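Local structure of hypothetical protein PA1234 (Pseudomonas aeruginosa, 1Z6N) at residues 17-26 with 62-73. The protein is of unknown function but has a thioredoxin-family fold, which makes a thiol-disulfide role plausible though unproven, and binds a magnesium ion in the crystal. Sequence-based numbering, arbitrary orientation.
Sequences FVGHGLATEQ and GEMWCPDCQINL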
loop_
_atom_site.group_PDB
_atom_site.type_symbol
_atom_site.label_atom_id
_atom_site.label_comp_id
_atom_site.label_asym_id
_atom_site.label_seq_id
_atom_site.Cartn_x
_atom_site.Cartn_y
_atom_site.Cartn_z
ATOM N N PHE A 17 0.367 -2.030 13.096
ATOM C CA PHE A 17 1.307 -1.043 12.546
ATOM C C PHE A 17 0.938 0.375 12.999
ATOM O O PHE A 17 1.788 1.106 13.532
ATOM C CB PHE A 17 1.248 -1.176 11.020
ATOM C CG PHE A 17 1.980 -0.106 10.267
ATOM C CD1 PHE A 17 3.361 -0.129 10.170
ATOM C CD2 PHE A 17 1.266 0.893 9.614
ATOM C CE1 PHE A 17 4.037 0.866 9.413
ATOM C CE2 PHE A 17 1.931 1.869 8.876
ATOM C CZ PHE A 17 3.317 1.839 8.775
ATOM N N VAL A 18 -0.329 0.760 12.828
ATOM C CA VAL A 18 -0.749 2.096 13.268
ATOM C C VAL A 18 -0.544 2.260 14.770
ATOM O O VAL A 18 -0.136 3.333 15.232
ATOM C CB VAL A 18 -2.198 2.359 12.882
ATOM C CG1 VAL A 18 -2.722 3.653 13.512
ATOM C CG2 VAL A 18 -2.298 2.407 11.341
ATOM N N GLY A 19 -0.815 1.193 15.511
ATOM C CA GLY A 19 -0.730 1.234 16.971
ATOM C C GLY A 19 0.655 1.482 17.541
ATOM O O GLY A 19 0.765 1.828 18.727
ATOM N N HIS A 20 1.696 1.324 16.725
ATOM C CA HIS A 20 3.071 1.626 17.176
ATOM C C HIS A 20 3.483 3.050 16.818
ATOM O O HIS A 20 4.616 3.457 17.127
ATOM C CB HIS A 20 4.119 0.685 16.576
ATOM C CG HIS A 20 3.901 -0.756 16.896
ATOM N ND1 HIS A 20 3.901 -1.242 18.181
ATOM C CD2 HIS A 20 3.705 -1.827 16.087
ATOM C CE1 HIS A 20 3.687 -2.548 18.157
ATOM N NE2 HIS A 20 3.548 -2.923 16.899
ATOM N N GLY A 21 2.613 3.797 16.147
ATOM C CA GLY A 21 2.986 5.150 15.738
ATOM C C GLY A 21 2.918 6.158 16.867
ATOM O O GLY A 21 2.260 5.949 17.877
ATOM N N LEU A 22 3.613 7.275 16.683
ATOM C CA LEU A 22 3.366 8.445 17.525
ATOM C C LEU A 22 1.898 8.885 17.378
ATOM O O LEU A 22 1.294 8.686 16.310
ATOM C CB LEU A 22 4.310 9.598 17.157
ATOM C CG LEU A 22 5.806 9.366 17.376
ATOM C CD1 LEU A 22 6.579 10.488 16.696
ATOM C CD2 LEU A 22 6.163 9.267 18.860
ATOM N N ALA A 23 1.335 9.495 18.427
ATOM C CA ALA A 23 -0.047 9.979 18.350
ATOM C C ALA A 23 -0.298 10.855 17.114
ATOM O O ALA A 23 -1.335 10.738 16.445
ATOM C CB ALA A 23 -0.375 10.752 19.601
ATOM N N THR A 24 0.654 11.728 16.794
ATOM C CA THR A 24 0.509 12.604 15.624
ATOM C C THR A 24 0.414 11.825 14.316
ATOM O O THR A 24 -0.315 12.219 13.401
ATOM C CB THR A 24 1.673 13.592 15.501
ATOM O OG1 THR A 24 2.909 12.875 15.611
ATOM C CG2 THR A 24 1.586 14.652 16.598
ATOM N N GLU A 25 1.166 10.725 14.234
ATOM C CA GLU A 25 1.160 9.894 13.045
ATOM C C GLU A 25 -0.143 9.101 12.974
ATOM O O GLU A 25 -0.724 8.949 11.883
ATOM C CB GLU A 25 2.353 8.930 13.069
ATOM C CG GLU A 25 3.708 9.631 13.154
ATOM C CD GLU A 25 4.868 8.717 13.562
ATOM O OE1 GLU A 25 4.637 7.568 14.002
ATOM O OE2 GLU A 25 6.022 9.204 13.477
ATOM N N GLN A 26 -0.604 8.605 14.128
ATOM C CA GLN A 26 -1.903 7.936 14.178
ATOM C C GLN A 26 -3.019 8.875 13.732
ATOM O O GLN A 26 -3.918 8.456 13.022
ATOM C CB GLN A 26 -2.210 7.416 15.577
ATOM C CG GLN A 26 -1.218 6.374 16.079
ATOM C CD GLN A 26 -1.488 6.006 17.521
ATOM O OE1 GLN A 26 -2.603 6.189 18.033
ATOM N NE2 GLN A 26 -0.466 5.540 18.209
ATOM N N GLY A 62 7.163 -0.482 5.244
ATOM C CA GLY A 62 6.693 0.854 5.574
ATOM C C GLY A 62 6.993 1.208 7.012
ATOM O O GLY A 62 7.385 0.350 7.808
ATOM N N GLU A 63 6.813 2.491 7.324
ATOM C CA GLU A 63 7.114 3.029 8.656
ATOM C C GLU A 63 6.097 4.124 8.964
ATOM O O GLU A 63 5.743 4.926 8.091
ATOM C CB GLU A 63 8.501 3.661 8.687
ATOM C CG GLU A 63 9.659 2.711 8.306
ATOM C CD GLU A 63 10.387 2.062 9.486
ATOM O OE1 GLU A 63 10.928 0.954 9.294
ATOM O OE2 GLU A 63 10.479 2.681 10.560
ATOM N N MET A 64 5.666 4.186 10.222
ATOM C CA MET A 64 4.632 5.156 10.588
ATOM C C MET A 64 5.054 6.623 10.550
ATOM O O MET A 64 4.192 7.508 10.539
ATOM C CB MET A 64 4.008 4.813 11.949
ATOM C CG MET A 64 2.883 3.809 11.857
ATOM S SD MET A 64 1.338 4.436 11.033
ATOM C CE MET A 64 0.758 5.571 12.386
ATOM N N TRP A 65 6.362 6.892 10.574
ATOM C CA TRP A 65 6.834 8.276 10.486
ATOM C C TRP A 65 6.807 8.826 9.060
ATOM O O TRP A 65 7.002 10.020 8.860
ATOM C CB TRP A 65 8.244 8.404 11.064
ATOM C CG TRP A 65 9.203 7.395 10.530
ATOM C CD1 TRP A 65 9.555 6.216 11.125
ATOM C CD2 TRP A 65 9.946 7.459 9.291
ATOM N NE1 TRP A 65 10.463 5.540 10.338
ATOM C CE2 TRP A 65 10.708 6.274 9.204
ATOM C CE3 TRP A 65 10.024 8.392 8.233
ATOM C CZ2 TRP A 65 11.557 5.998 8.115
ATOM C CZ3 TRP A 65 10.856 8.098 7.138
ATOM C CH2 TRP A 65 11.602 6.917 7.090
ATOM N N CYS A 66 6.642 7.937 8.082
ATOM C CA CYS A 66 6.743 8.320 6.670
ATOM C C CYS A 66 5.384 8.804 6.151
ATOM O O CYS A 66 4.428 8.040 6.162
ATOM C CB CYS A 66 7.220 7.113 5.868
ATOM S SG CYS A 66 7.093 7.402 4.098
ATOM N N PRO A 67 5.287 10.087 5.727
ATOM C CA PRO A 67 4.014 10.601 5.204
ATOM C C PRO A 67 3.477 9.805 4.031
ATOM O O PRO A 67 2.258 9.625 3.917
ATOM C CB PRO A 67 4.369 12.038 4.773
ATOM C CG PRO A 67 5.412 12.414 5.739
ATOM C CD PRO A 67 6.284 11.165 5.817
ATOM N N ASP A 68 4.375 9.301 3.181
ATOM C CA ASP A 68 3.947 8.503 2.035
ATOM C C ASP A 68 3.316 7.187 2.505
ATOM O O ASP A 68 2.389 6.688 1.877
ATOM C CB ASP A 68 5.111 8.222 1.087
ATOM C CG ASP A 68 5.703 9.485 0.536
ATOM O OD1 ASP A 68 4.965 10.200 -0.170
ATOM O OD2 ASP A 68 6.881 9.783 0.830
ATOM N N CYS A 69 3.827 6.619 3.598
ATOM C CA CYS A 69 3.195 5.435 4.199
ATOM C C CYS A 69 1.852 5.777 4.830
ATOM O O CYS A 69 0.880 5.038 4.658
ATOM C CB CYS A 69 4.098 4.802 5.252
ATOM S SG CYS A 69 5.589 4.070 4.528
ATOM N N GLN A 70 1.787 6.882 5.568
ATOM C CA GLN A 70 0.515 7.274 6.186
ATOM C C GLN A 70 -0.598 7.402 5.144
ATOM O O GLN A 70 -1.714 6.907 5.334
ATOM C CB GLN A 70 0.661 8.586 6.961
ATOM C CG GLN A 70 1.653 8.506 8.110
ATOM C CD GLN A 70 2.132 9.868 8.546
ATOM O OE1 GLN A 70 1.662 10.904 8.038
ATOM N NE2 GLN A 70 3.071 9.890 9.487
ATOM N N ILE A 71 -0.272 8.067 4.040
ATOM C CA ILE A 71 -1.222 8.319 2.948
ATOM C C ILE A 71 -1.599 7.030 2.248
ATOM O O ILE A 71 -2.758 6.642 2.224
ATOM C CB ILE A 71 -0.632 9.312 1.941
ATOM C CG1 ILE A 71 -0.464 10.688 2.605
ATOM C CG2 ILE A 71 -1.523 9.426 0.695
ATOM C CD1 ILE A 71 0.489 11.639 1.874
ATOM N N ASN A 72 -0.618 6.357 1.640
ATOM C CA ASN A 72 -0.992 5.278 0.748
ATOM C C ASN A 72 -1.431 4.026 1.469
ATOM O O ASN A 72 -2.247 3.271 0.950
ATOM C CB ASN A 72 0.126 4.994 -0.243
ATOM C CG ASN A 72 0.429 6.193 -1.100
ATOM O OD1 ASN A 72 -0.419 6.648 -1.868
ATOM N ND2 ASN A 72 1.634 6.740 -0.942
ATOM N N LEU A 73 -0.900 3.799 2.670
ATOM C CA LEU A 73 -1.335 2.629 3.412
ATOM C C LEU A 73 -2.717 2.831 4.037
ATOM O O LEU A 73 -3.472 1.865 4.137
ATOM C CB LEU A 73 -0.290 2.186 4.435
ATOM C CG LEU A 73 1.056 1.820 3.797
ATOM C CD1 LEU A 73 2.034 1.341 4.891
ATOM C CD2 LEU A 73 0.895 0.758 2.707
#
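Met64 lays its CG over one face of the Phe17 ring, 3.8 Å from the centroid, a CH-pi contact; SD follows obliquely as a Met-aromatic pair, 3.4 Å from Phe17 CE2. Bends at chi2 and chi3 then carry CE onward between Val18 and the backbone at Glu25 and Gln26, filling the angle between helices 14-19 and 23-39. The Phe17 ring, swung out with CG anti to its backbone N (chi1 171°), sets CZ 3.6 Å from Glu63 C, while Leu73 CD1 lies nearby. On the polar side, Glu25 runs across the Met64 carbonyl, with OE2 3.2 Å from Trp65 CA. Its OE1 accepts from Leu22 N (2.9 Å), approached from above the carboxylate plane, and Met64 O takes a nearly straight bond from Gln70 NE2 (2.8 Å, 175°). These two acceptors thus each draw a donor from their own segment. The turn from Glu63 ends on Cys66, the N-cap, whose SG accepts from Cys69 N; the two free thiols, spaced as in a thioredoxin CxxC, would fit a redox-active pair. No hydrogen bond crosses between these segments, so here helices 14-19 and 23-39 probably meet the loop before the cysteines through dispersion and sulfur-ring packing.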